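Local coordinates for Non-structural protein 11 (Prrsv 16244b, PDB 5EYI) that cleaves RNA at uridylates as the arterivirus endoribonuclease of the NendoU family and, in infected cells, probably keeps viral double-stranded RNA from host sensors, at residues 104-109 / 204-209; 108-113 / 180-185; 140-145 / 173-178. The protein carries 1 engineered substitution. All coordinates share one frame; numbering follows the deposited sequence.

All three contacts belong to the C-terminal NendoU catalytic domain. Contacts 1 and 2 share Gly108 and Arg109, their centres lie 9 Å apart, and they meet where Thr107 OG1 probably hydrogen-bonds Asp182 O at 2.6 Å and Leu205 packs on Val183. Contact 3 is farther out, its centre 24 Å from that of contact 1 and 19 Å from that of contact 2, and touches contact 2 through Leu180 and the carbonyl of Cys145. It holds engineered Ala175 of the predicted active site. The side chain of the predicted active-site residue His146 is about 4 Å from that of Cys178, about 6 Å from that of Leu180 and about 11 Å from that of Leu205.

Contact 1: 104-109 / 204-209; sequences VFSTGR and MLDFKE
Asp206, at the turn between strands 198-205 and 208-215, grips Ser106 of the loop that leads to helix 109-112. From CB the side chain sets CG anti to its own carbonyl carbon (chi1 -59°), which turns the carboxylate toward the neighbouring loop. CG lies 3.5 Å from Ser106 OG, and both oxygens then engage the same serine. OD1 accepts the Ser106 backbone N-H at 2.8 Å in a nearly straight bond, while OD2 takes the Ser106 hydroxyl, OG to OD2 2.6 Å. Each donor arrives on the syn side of its oxygen, somewhat out of the carboxylate plane. A water also donates to OD1 and to Ser106 O, and Ser161 OG from outside the two segments hydrogen-bonds OD2.

The backbones are joined by a single beta bridge between Val104 and Leu205, with Val104 N donating to Met204 O at 3.0 Å and Asp206 N to Val104 O at 2.8 Å. Leu205 to Lys208 form a type I' turn, the link between the first two strands of the three-stranded antiparallel sheet, and the loop thus docks on the hairpin end. Beside the bridge, Val104 CG2 rests on Leu205 CD1. The ring edge of Phe105 meets the face of Phe207, a residue of the turn, in an offset edge-to-face pair, centroids 5.5 Å apart and planes at 82°.

With both oxygens engaged, the carboxylate can hardly rotate, and its several donors in this buried setting would be expected to stabilise the charged form of Asp206.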
ATOM      1  N   VAL A 104     -12.801  -9.939  -5.254  1.00 24.72           N
ATOM      2  CA  VAL A 104     -13.198  -9.177  -6.435  1.00 24.88           C
ATOM      3  C   VAL A 104     -12.840 -10.004  -7.670  1.00 22.13           C
ATOM      4  O   VAL A 104     -12.038 -10.948  -7.595  1.00 20.06           O
ATOM      5  CB  VAL A 104     -12.612  -7.733  -6.479  1.00 26.81           C
ATOM      6  CG1 VAL A 104     -12.946  -6.991  -5.194  1.00 28.49           C
ATOM      7  CG2 VAL A 104     -11.114  -7.704  -6.698  1.00 27.59           C
ATOM      8  N   PHE A 105     -13.448  -9.647  -8.799  1.00 20.54           N
ATOM      9  CA  PHE A 105     -13.311 -10.422 -10.026  1.00 19.82           C
ATOM     10  C   PHE A 105     -12.792  -9.584 -11.177  1.00 19.00           C
ATOM     11  O   PHE A 105     -13.149  -8.422 -11.322  1.00 19.64           O
ATOM     12  CB  PHE A 105     -14.654 -11.067 -10.386  1.00 19.83           C
ATOM     13  CG  PHE A 105     -15.021 -12.214  -9.489  1.00 20.05           C
ATOM     14  CD1 PHE A 105     -14.467 -13.466  -9.694  1.00 20.00           C
ATOM     15  CD2 PHE A 105     -15.899 -12.037  -8.428  1.00 20.08           C
ATOM     16  CE1 PHE A 105     -14.782 -14.525  -8.860  1.00 20.62           C
ATOM     17  CE2 PHE A 105     -16.216 -13.092  -7.590  1.00 20.04           C
ATOM     18  CZ  PHE A 105     -15.663 -14.337  -7.807  1.00 20.36           C
ATOM     19  N   SER A 106     -11.940 -10.182 -11.997  1.00 18.41           N
ATOM     20  CA  SER A 106     -11.579  -9.610 -13.287  1.00 17.97           C
ATOM     21  C   SER A 106     -12.806  -9.632 -14.187  1.00 17.81           C
ATOM     22  O   SER A 106     -13.646 -10.528 -14.087  1.00 17.93           O
ATOM     23  CB  SER A 106     -10.455 -10.408 -13.940  1.00 17.88           C
ATOM     24  OG  SER A 106      -9.251 -10.252 -13.222  1.00 18.40           O
ATOM     25  N   THR A 107     -12.884  -8.665 -15.090  1.00 17.68           N
ATOM     26  CA  THR A 107     -14.108  -8.402 -15.854  1.00 17.67           C
ATOM     27  C   THR A 107     -14.168  -9.042 -17.231  1.00 17.76           C
ATOM     28  O   THR A 107     -15.173  -8.895 -17.926  1.00 18.66           O
ATOM     29  CB  THR A 107     -14.287  -6.893 -16.026  1.00 17.50           C
ATOM     30  OG1 THR A 107     -13.110  -6.351 -16.640  1.00 17.29           O
ATOM     31  CG2 THR A 107     -14.510  -6.244 -14.680  1.00 17.65           C
ATOM     32  N   GLY A 108     -13.101  -9.729 -17.640  1.00 17.92           N
ATOM     33  CA  GLY A 108     -13.014 -10.314 -18.978  1.00 17.31           C
ATOM     34  C   GLY A 108     -12.483  -9.378 -20.044  1.00 17.30           C
ATOM     35  O   GLY A 108     -12.308  -9.793 -21.203  1.00 16.39           O
ATOM     36  N   ARG A 109     -12.193  -8.131 -19.676  1.00 17.34           N
ATOM     37  CA  ARG A 109     -11.755  -7.135 -20.664  1.00 18.04           C
ATOM     38  C   ARG A 109     -10.392  -7.451 -21.264  1.00 19.05           C
ATOM     39  O   ARG A 109     -10.172  -7.245 -22.473  1.00 18.55           O
ATOM     40  CB  ARG A 109     -11.744  -5.736 -20.060  1.00 17.94           C
ATOM     41  CG  ARG A 109     -13.119  -5.110 -20.075  1.00 17.99           C
ATOM     42  CD  ARG A 109     -13.103  -3.732 -19.476  1.00 17.67           C
ATOM     43  NE  ARG A 109     -13.001  -3.762 -18.027  1.00 17.58           N
ATOM     44  CZ  ARG A 109     -13.099  -2.688 -17.247  1.00 17.54           C
ATOM     45  NH1 ARG A 109     -13.329  -1.489 -17.789  1.00 17.32           N
ATOM     46  NH2 ARG A 109     -12.988  -2.817 -15.928  1.00 16.92           N
ATOM     47  N   MET A 204      -8.519 -10.434  -2.096  1.00 25.25           N
ATOM     48  CA  MET A 204      -8.456 -11.419  -3.149  1.00 24.95           C
ATOM     49  C   MET A 204      -8.983 -10.834  -4.452  1.00 23.69           C
ATOM     50  O   MET A 204      -9.930 -10.033  -4.454  1.00 22.02           O
ATOM     51  CB  MET A 204      -9.217 -12.681  -2.746  1.00 26.44           C
ATOM     52  CG  MET A 204      -8.418 -13.584  -1.812  1.00 27.94           C
ATOM     53  SD  MET A 204      -9.306 -15.110  -1.507  1.00 32.03           S
ATOM     54  CE  MET A 204      -7.965 -16.285  -1.344  1.00 31.48           C
ATOM     55  N   LEU A 205      -8.322 -11.232  -5.542  1.00 22.23           N
ATOM     56  CA  LEU A 205      -8.728 -10.926  -6.909  1.00 21.27           C
ATOM     57  C   LEU A 205      -8.734 -12.244  -7.657  1.00 20.33           C
ATOM     58  O   LEU A 205      -7.692 -12.907  -7.742  1.00 18.69           O
ATOM     59  CB  LEU A 205      -7.746  -9.949  -7.548  1.00 21.38           C
ATOM     60  CG  LEU A 205      -7.832  -9.678  -9.049  1.00 22.07           C
ATOM     61  CD1 LEU A 205      -9.244  -9.353  -9.512  1.00 22.27           C
ATOM     62  CD2 LEU A 205      -6.899  -8.533  -9.393  1.00 22.76           C
ATOM     63  N   ASP A 206      -9.908 -12.641  -8.162  1.00 20.10           N
ATOM     64  CA  ASP A 206     -10.100 -13.964  -8.788  1.00 19.55           C
ATOM     65  C   ASP A 206      -9.661 -15.102  -7.852  1.00 19.41           C
ATOM     66  O   ASP A 206      -9.080 -16.082  -8.297  1.00 18.01           O
ATOM     67  CB  ASP A 206      -9.342 -14.052 -10.137  1.00 19.58           C
ATOM     68  CG  ASP A 206      -9.780 -12.993 -11.137  1.00 19.68           C
ATOM     69  OD1 ASP A 206     -10.977 -12.635 -11.146  1.00 19.47           O
ATOM     70  OD2 ASP A 206      -8.935 -12.533 -11.940  1.00 19.81           O
ATOM     71  N   PHE A 207      -9.936 -14.947  -6.557  1.00 20.06           N
ATOM     72  CA  PHE A 207      -9.491 -15.872  -5.497  1.00 21.35           C
ATOM     73  C   PHE A 207      -7.972 -15.997  -5.292  1.00 23.08           C
ATOM     74  O   PHE A 207      -7.520 -16.949  -4.680  1.00 24.59           O
ATOM     75  CB  PHE A 207     -10.107 -17.271  -5.681  1.00 21.01           C
ATOM     76  CG  PHE A 207     -11.610 -17.270  -5.725  1.00 20.89           C
ATOM     77  CD1 PHE A 207     -12.351 -17.101  -4.557  1.00 20.23           C
ATOM     78  CD2 PHE A 207     -12.285 -17.453  -6.927  1.00 20.83           C
ATOM     79  CE1 PHE A 207     -13.735 -17.112  -4.588  1.00 20.31           C
ATOM     80  CE2 PHE A 207     -13.674 -17.462  -6.963  1.00 20.99           C
ATOM     81  CZ  PHE A 207     -14.401 -17.295  -5.788  1.00 20.65           C
ATOM     82  N   LYS A 208      -7.190 -15.038  -5.771  1.00 24.05           N
ATOM     83  CA  LYS A 208      -5.752 -15.023  -5.557  1.00 26.03           C
ATOM     84  C   LYS A 208      -5.475 -13.944  -4.520  1.00 25.45           C
ATOM     85  O   LYS A 208      -5.946 -12.821  -4.658  1.00 23.22           O
ATOM     86  CB  LYS A 208      -5.038 -14.731  -6.875  1.00 28.75           C
ATOM     87  CG  LYS A 208      -3.569 -14.347  -6.790  1.00 32.52           C
ATOM     88  CD  LYS A 208      -2.645 -15.543  -6.825  1.00 36.62           C
ATOM     89  CE  LYS A 208      -2.391 -16.007  -8.251  1.00 40.38           C
ATOM     90  NZ  LYS A 208      -1.430 -15.124  -8.974  1.00 43.66           N
ATOM     91  N   GLU A 209      -4.701 -14.287  -3.495  1.00 27.00           N
ATOM     92  CA  GLU A 209      -4.286 -13.318  -2.474  1.00 28.13           C
ATOM     93  C   GLU A 209      -3.394 -12.262  -3.095  1.00 25.12           C
ATOM     94  O   GLU A 209      -2.372 -12.579  -3.690  1.00 24.28           O
ATOM     95  CB  GLU A 209      -3.534 -14.008  -1.330  1.00 31.89           C
ATOM     96  CG  GLU A 209      -4.418 -14.850  -0.420  1.00 35.12           C
ATOM     97  CD  GLU A 209      -5.265 -14.038   0.553  1.00 39.50           C
ATOM     98  OE1 GLU A 209      -6.021 -14.678   1.319  1.00 44.36           O
ATOM     99  OE2 GLU A 209      -5.194 -12.777   0.567  1.00 43.50           O
TER
HETATM  100  O   HOH W   1     -12.962 -13.215 -13.213  1.00 17.27           O

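Contact 2: 108-113 / 180-185; sequences GRIEVD and LTDVYL
Arg109 and Asp182 bring the backbones closest, their CA atoms 6.1 Å apart where the first turn of helix 109-112 faces the irregular chain that follows strand 173-180. Asp182 sends its side chain toward the start of the helix. Its CG sits between the backbone N and the carbonyl carbon (chi1 68°), and OD2 thereby comes to 2.9 Å from Ile110 N, whose nearly straight N-H bond (172°) uses the anti lone pair. A water donates to the same OD2 and to Glu111 OE1, while accepting from Gly108 N; it sits between two carboxylates whose oxygens OE1 of Glu111 and OD2 of Asp182 are 4.2 Å apart. Lys10 forms a salt bridge with the other oxygen of Glu111.

Gly108 occupies the N-cap position of this short helix, and a Schellman motif with Asp113 at positive phi closes its far end. The Asp182 carboxylate takes the Ile110 amide directly and that of Gly108 through the water, at a helix start whose dipole would be expected to suit a negative charge. The site lies in the NendoU domain, beside the chain that pairs with predicted active-site His146 through Thr181.

Arg109 runs past Asp182 in the opposite direction, its chain bent at chi3; the guanidinium and carboxylate planes are 25° apart. NH2 reaches the main-chain O of Asp182, which also accepts from Thr107 OG1, at 2.8 Å from above the carbonyl plane; NH1 is held by a salt bridge to Glu122. On the same helix turn, Ile110 CD1 lies 3.8 Å from Asp182 CG and touches Leu180 CD2 at 3.9 Å.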
ATOM      1  N   GLY A 108     -13.101  -9.729 -17.640  1.00 17.92           N
ATOM      2  CA  GLY A 108     -13.014 -10.314 -18.978  1.00 17.31           C
ATOM      3  C   GLY A 108     -12.483  -9.378 -20.044  1.00 17.30           C
ATOM      4  O   GLY A 108     -12.308  -9.793 -21.203  1.00 16.39           O
ATOM      5  N   ARG A 109     -12.193  -8.131 -19.676  1.00 17.34           N
ATOM      6  CA  ARG A 109     -11.755  -7.135 -20.664  1.00 18.04           C
ATOM      7  C   ARG A 109     -10.392  -7.451 -21.264  1.00 19.05           C
ATOM      8  O   ARG A 109     -10.172  -7.245 -22.473  1.00 18.55           O
ATOM      9  CB  ARG A 109     -11.744  -5.736 -20.060  1.00 17.94           C
ATOM     10  CG  ARG A 109     -13.119  -5.110 -20.075  1.00 17.99           C
ATOM     11  CD  ARG A 109     -13.103  -3.732 -19.476  1.00 17.67           C
ATOM     12  NE  ARG A 109     -13.001  -3.762 -18.027  1.00 17.58           N
ATOM     13  CZ  ARG A 109     -13.099  -2.688 -17.247  1.00 17.54           C
ATOM     14  NH1 ARG A 109     -13.329  -1.489 -17.789  1.00 17.32           N
ATOM     15  NH2 ARG A 109     -12.988  -2.817 -15.928  1.00 16.92           N
ATOM     16  N   ILE A 110      -9.482  -7.938 -20.427  1.00 19.51           N
ATOM     17  CA  ILE A 110      -8.175  -8.380 -20.918  1.00 21.13           C
ATOM     18  C   ILE A 110      -8.329  -9.503 -21.967  1.00 21.50           C
ATOM     19  O   ILE A 110      -7.737  -9.430 -23.034  1.00 20.54           O
ATOM     20  CB  ILE A 110      -7.239  -8.787 -19.754  1.00 21.54           C
ATOM     21  CG1 ILE A 110      -6.774  -7.532 -19.006  1.00 21.85           C
ATOM     22  CG2 ILE A 110      -6.018  -9.550 -20.255  1.00 22.01           C
ATOM     23  CD1 ILE A 110      -6.293  -7.803 -17.597  1.00 22.56           C
ATOM     24  N   GLU A 111      -9.163 -10.500 -21.684  1.00 22.73           N
ATOM     25  CA  GLU A 111      -9.266 -11.671 -22.558  1.00 23.30           C
ATOM     26  C   GLU A 111      -9.868 -11.315 -23.915  1.00 24.62           C
ATOM     27  O   GLU A 111      -9.409 -11.832 -24.928  1.00 25.42           O
ATOM     28  CB  GLU A 111     -10.035 -12.821 -21.903  1.00 23.31           C
ATOM     29  CG  GLU A 111      -9.252 -13.574 -20.825  1.00 23.37           C
ATOM     30  CD  GLU A 111      -9.174 -12.830 -19.495  1.00 24.14           C
ATOM     31  OE1 GLU A 111      -9.775 -11.735 -19.360  1.00 22.94           O
ATOM     32  OE2 GLU A 111      -8.497 -13.342 -18.580  1.00 24.42           O
ATOM     33  N   VAL A 112     -10.864 -10.429 -23.947  1.00 26.24           N
ATOM     34  CA  VAL A 112     -11.440  -9.982 -25.233  1.00 27.52           C
ATOM     35  C   VAL A 112     -10.759  -8.755 -25.824  1.00 28.29           C
ATOM     36  O   VAL A 112     -11.093  -8.373 -26.933  1.00 29.81           O
ATOM     37  CB  VAL A 112     -12.971  -9.751 -25.174  1.00 27.63           C
ATOM     38  CG1 VAL A 112     -13.659 -10.972 -24.606  1.00 28.07           C
ATOM     39  CG2 VAL A 112     -13.345  -8.516 -24.377  1.00 27.90           C
ATOM     40  N   ASP A 113      -9.817  -8.158 -25.092  1.00 29.18           N
ATOM     41  CA  ASP A 113      -9.116  -6.932 -25.487  1.00 29.88           C
ATOM     42  C   ASP A 113     -10.042  -5.721 -25.624  1.00 30.11           C
ATOM     43  O   ASP A 113      -9.851  -4.869 -26.496  1.00 31.04           O
ATOM     44  CB  ASP A 113      -8.290  -7.144 -26.774  1.00 30.39           C
ATOM     45  CG  ASP A 113      -7.164  -6.129 -26.925  1.00 30.46           C
ATOM     46  OD1 ASP A 113      -6.614  -5.659 -25.909  1.00 30.22           O
ATOM     47  OD2 ASP A 113      -6.827  -5.799 -28.071  1.00 30.08           O
ATOM     48  N   LEU A 180      -1.093  -4.392 -13.772  1.00 19.96           N
ATOM     49  CA  LEU A 180      -2.320  -3.974 -14.416  1.00 20.33           C
ATOM     50  C   LEU A 180      -3.420  -4.977 -14.130  1.00 19.07           C
ATOM     51  O   LEU A 180      -3.157  -6.181 -14.097  1.00 18.42           O
ATOM     52  CB  LEU A 180      -2.050  -3.878 -15.915  1.00 21.80           C
ATOM     53  CG  LEU A 180      -3.161  -3.468 -16.871  1.00 22.47           C
ATOM     54  CD1 LEU A 180      -2.527  -2.746 -18.060  1.00 23.34           C
ATOM     55  CD2 LEU A 180      -4.009  -4.653 -17.324  1.00 22.55           C
ATOM     56  N   THR A 181      -4.639  -4.481 -13.916  1.00 18.04           N
ATOM     57  CA  THR A 181      -5.831  -5.331 -13.830  1.00 18.19           C
ATOM     58  C   THR A 181      -6.932  -4.748 -14.702  1.00 17.93           C
ATOM     59  O   THR A 181      -6.795  -3.641 -15.214  1.00 17.07           O
ATOM     60  CB  THR A 181      -6.362  -5.458 -12.386  1.00 18.34           C
ATOM     61  OG1 THR A 181      -7.002  -4.243 -11.982  1.00 18.24           O
ATOM     62  CG2 THR A 181      -5.236  -5.776 -11.423  1.00 18.85           C
ATOM     63  N   ASP A 182      -8.010  -5.513 -14.869  1.00 18.38           N
ATOM     64  CA  ASP A 182      -9.240  -5.001 -15.478  1.00 18.72           C
ATOM     65  C   ASP A 182     -10.442  -5.021 -14.526  1.00 19.13           C
ATOM     66  O   ASP A 182     -11.594  -5.093 -14.971  1.00 19.18           O
ATOM     67  CB  ASP A 182      -9.548  -5.738 -16.782  1.00 18.96           C
ATOM     68  CG  ASP A 182      -9.937  -7.184 -16.581  1.00 19.20           C
ATOM     69  OD1 ASP A 182     -10.137  -7.624 -15.423  1.00 18.53           O
ATOM     70  OD2 ASP A 182     -10.059  -7.877 -17.608  1.00 19.33           O
ATOM     71  N   VAL A 183     -10.177  -4.936 -13.222  1.00 19.32           N
ATOM     72  CA  VAL A 183     -11.257  -4.933 -12.244  1.00 19.98           C
ATOM     73  C   VAL A 183     -12.142  -3.695 -12.425  1.00 19.25           C
ATOM     74  O   VAL A 183     -11.659  -2.622 -12.801  1.00 19.39           O
ATOM     75  CB  VAL A 183     -10.758  -4.990 -10.781  1.00 20.87           C
ATOM     76  CG1 VAL A 183      -9.881  -6.212 -10.561  1.00 21.65           C
ATOM     77  CG2 VAL A 183     -10.019  -3.721 -10.386  1.00 21.95           C
ATOM     78  N   TYR A 184     -13.428  -3.863 -12.150  1.00 18.68           N
ATOM     79  CA  TYR A 184     -14.385  -2.765 -12.137  1.00 19.14           C
ATOM     80  C   TYR A 184     -13.996  -1.782 -11.038  1.00 19.03           C
ATOM     81  O   TYR A 184     -14.125  -2.104  -9.862  1.00 19.11           O
ATOM     82  CB  TYR A 184     -15.795  -3.311 -11.903  1.00 19.28           C
ATOM     83  CG  TYR A 184     -16.891  -2.276 -11.942  1.00 19.85           C
ATOM     84  CD1 TYR A 184     -17.762  -2.109 -10.867  1.00 20.34           C
ATOM     85  CD2 TYR A 184     -17.052  -1.450 -13.047  1.00 20.24           C
ATOM     86  CE1 TYR A 184     -18.772  -1.157 -10.901  1.00 20.72           C
ATOM     87  CE2 TYR A 184     -18.065  -0.499 -13.091  1.00 20.82           C
ATOM     88  CZ  TYR A 184     -18.926  -0.365 -12.020  1.00 20.46           C
ATOM     89  OH  TYR A 184     -19.918   0.584 -12.060  1.00 20.93           O
ATOM     90  N   LEU A 185     -13.491  -0.610 -11.428  1.00 19.05           N
ATOM     91  CA  LEU A 185     -12.846   0.314 -10.480  1.00 20.52           C
ATOM     92  C   LEU A 185     -13.697   0.749  -9.268  1.00 21.32           C
ATOM     93  O   LEU A 185     -13.140   0.985  -8.182  1.00 20.86           O
ATOM     94  CB  LEU A 185     -12.290   1.558 -11.187  1.00 20.78           C
ATOM     95  CG  LEU A 185     -11.177   1.371 -12.233  1.00 20.89           C
ATOM     96  CD1 LEU A 185     -10.819   2.714 -12.849  1.00 21.32           C
ATOM     97  CD2 LEU A 185      -9.939   0.752 -11.608  1.00 21.32           C
TER
HETATM   98  O   HOH W   2     -10.093 -10.483 -17.156  1.00 17.83           O

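Contact 3: 140-145 / 173-178; sequences TTVGGC and AAAALC. Engineered in segment 173-178: Ala175 (natural residue Lys).
Val142 is the tight point of this contact: its CG1 presses onto the backbone of Ala174, 3.2 Å from the carbonyl carbon and closer to CA than usual for carbons. The chi1 of 26° is far from staggered, and with such short contacts the exact placing of CG1 is doubtful. Near CG1 stand the methyl groups of Ala173 and Ala175; the latter, CB 4.1 Å from CG1 and 3.5 Å from Val142 O, is an engineered replacement for lysine. Tyr152 and Val167 also pack on Val142. Ala173 CB points at the peptide between Thr140 and Thr141, lying 3.4 Å from Thr140 C.

Toward Thr140 and Thr141 the contact is open, with both threonines and Ala174 exposed and touching crystal neighbours. Here the axes of strands 141-143 and 173-175 cross at -59°, and the backbones form one beta bridge, Thr141 with Ala174. Ala174 N donates to Thr140 O at 3.1 Å from above the carbonyl plane, and Val142 N makes a weak bond to Ala174 O. So brief a pairing joins the hairpin strand 141-143 to the edge of strand 173-180, which itself pairs with strand 163-169. At the other end the chains part, and Cys178 SG lies 3.3 Å from Cys145 O; the second subunit packs on Leu177 and Cys178.

The contact brings together the strand carrying position 175, a predicted catalytic site, and the chain that leads to His146, also predicted to be catalytic. Apolar packing, to which the engineered Ala175 adds only a methyl group, and two backbone bonds, one of them weak, are what cross-link these segments.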
ATOM      1  N   THR A 140      11.201  11.354 -18.729  1.00 33.16           N
ATOM      2  CA  THR A 140      11.298  10.057 -19.412  1.00 33.12           C
ATOM      3  C   THR A 140      10.570   8.919 -18.667  1.00 31.89           C
ATOM      4  O   THR A 140      10.764   7.739 -18.981  1.00 30.07           O
ATOM      5  CB  THR A 140      12.775   9.644 -19.628  1.00 32.92           C
ATOM      6  OG1 THR A 140      13.445   9.529 -18.368  1.00 30.79           O
ATOM      7  CG2 THR A 140      13.492  10.657 -20.512  1.00 34.30           C
ATOM      8  N   THR A 141       9.721   9.262 -17.704  1.00 30.96           N
ATOM      9  CA  THR A 141       9.071   8.251 -16.891  1.00 31.42           C
ATOM     10  C   THR A 141       7.562   8.330 -17.053  1.00 30.49           C
ATOM     11  O   THR A 141       6.971   9.402 -16.912  1.00 30.45           O
ATOM     12  CB  THR A 141       9.480   8.400 -15.426  1.00 32.07           C
ATOM     13  OG1 THR A 141      10.901   8.236 -15.343  1.00 33.04           O
ATOM     14  CG2 THR A 141       8.797   7.338 -14.545  1.00 32.71           C
ATOM     15  N   VAL A 142       6.947   7.192 -17.375  1.00 29.38           N
ATOM     16  CA  VAL A 142       5.487   7.103 -17.351  1.00 28.69           C
ATOM     17  C   VAL A 142       5.114   6.511 -16.000  1.00 28.07           C
ATOM     18  O   VAL A 142       5.723   5.537 -15.543  1.00 27.46           O
ATOM     19  CB  VAL A 142       4.827   6.383 -18.570  1.00 28.78           C
ATOM     20  CG1 VAL A 142       5.738   5.376 -19.232  1.00 30.47           C
ATOM     21  CG2 VAL A 142       3.495   5.729 -18.195  1.00 28.11           C
ATOM     22  N   GLY A 143       4.138   7.146 -15.359  1.00 27.50           N
ATOM     23  CA  GLY A 143       3.606   6.706 -14.079  1.00 27.51           C
ATOM     24  C   GLY A 143       2.161   6.275 -14.234  1.00 26.35           C
ATOM     25  O   GLY A 143       1.448   6.759 -15.115  1.00 25.66           O
ATOM     26  N   GLY A 144       1.762   5.327 -13.399  1.00 26.28           N
ATOM     27  CA  GLY A 144       0.363   5.034 -13.148  1.00 27.99           C
ATOM     28  C   GLY A 144      -0.530   4.528 -14.276  1.00 28.35           C
ATOM     29  O   GLY A 144      -1.627   5.039 -14.493  1.00 32.30           O
ATOM     30  N   CYS A 145      -0.103   3.489 -14.959  1.00 26.34           N
ATOM     31  CA  CYS A 145      -0.927   2.879 -15.992  1.00 25.02           C
ATOM     32  C   CYS A 145      -1.359   1.516 -15.511  1.00 23.57           C
ATOM     33  O   CYS A 145      -0.978   0.497 -16.080  1.00 24.92           O
ATOM     34  CB  CYS A 145      -0.119   2.778 -17.273  1.00 24.72           C
ATOM     35  SG  CYS A 145       0.312   4.409 -17.862  1.00 25.47           S
ATOM     36  N   ALA A 173       8.689   8.772 -23.122  1.00 22.72           N
ATOM     37  CA  ALA A 173       8.834   8.139 -21.809  1.00 22.42           C
ATOM     38  C   ALA A 173       8.500   6.645 -21.824  1.00 21.27           C
ATOM     39  O   ALA A 173       7.865   6.152 -22.749  1.00 20.99           O
ATOM     40  CB  ALA A 173       7.946   8.862 -20.804  1.00 21.81           C
ATOM     41  N   ALA A 174       8.918   5.960 -20.770  1.00 21.45           N
ATOM     42  CA  ALA A 174       8.693   4.528 -20.609  1.00 22.27           C
ATOM     43  C   ALA A 174       8.715   4.114 -19.144  1.00 22.29           C
ATOM     44  O   ALA A 174       9.209   4.843 -18.287  1.00 23.96           O
ATOM     45  CB  ALA A 174       9.752   3.752 -21.380  1.00 22.24           C
ATOM     46  N   ALA A 175       8.135   2.955 -18.862  1.00 21.85           N
ATOM     47  CA  ALA A 175       8.345   2.254 -17.591  1.00 21.46           C
ATOM     48  C   ALA A 175       8.363   0.758 -17.892  1.00 21.46           C
ATOM     49  O   ALA A 175       7.404   0.237 -18.462  1.00 19.98           O
ATOM     50  CB  ALA A 175       7.258   2.598 -16.579  1.00 20.95           C
ATOM     51  N   ALA A 176       9.446   0.089 -17.493  1.00 21.98           N
ATOM     52  CA  ALA A 176       9.716  -1.304 -17.881  1.00 22.85           C
ATOM     53  C   ALA A 176       8.699  -2.305 -17.353  1.00 23.92           C
ATOM     54  O   ALA A 176       8.304  -3.226 -18.065  1.00 23.25           O
ATOM     55  CB  ALA A 176      11.114  -1.714 -17.429  1.00 22.84           C
ATOM     56  N   LEU A 177       8.294  -2.129 -16.099  1.00 25.41           N
ATOM     57  CA  LEU A 177       7.413  -3.077 -15.439  1.00 27.63           C
ATOM     58  C   LEU A 177       6.360  -2.329 -14.647  1.00 27.79           C
ATOM     59  O   LEU A 177       6.683  -1.502 -13.807  1.00 28.42           O
ATOM     60  CB  LEU A 177       8.213  -4.001 -14.515  1.00 28.22           C
ATOM     61  CG  LEU A 177       9.267  -4.906 -15.168  1.00 29.88           C
ATOM     62  CD1 LEU A 177      10.134  -5.593 -14.116  1.00 30.68           C
ATOM     63  CD2 LEU A 177       8.628  -5.951 -16.078  1.00 30.37           C
ATOM     64  N   CYS A 178       5.096  -2.616 -14.940  1.00 27.90           N
ATOM     65  CA  CYS A 178       4.003  -2.061 -14.173  1.00 28.12           C
ATOM     66  C   CYS A 178       2.813  -3.030 -14.168  1.00 24.81           C
ATOM     67  O   CYS A 178       2.542  -3.711 -15.158  1.00 22.97           O
ATOM     68  CB  CYS A 178       3.677  -0.645 -14.675  1.00 30.64           C
ATOM     69  SG  CYS A 178       2.130  -0.390 -15.544  1.00 38.36           S
TER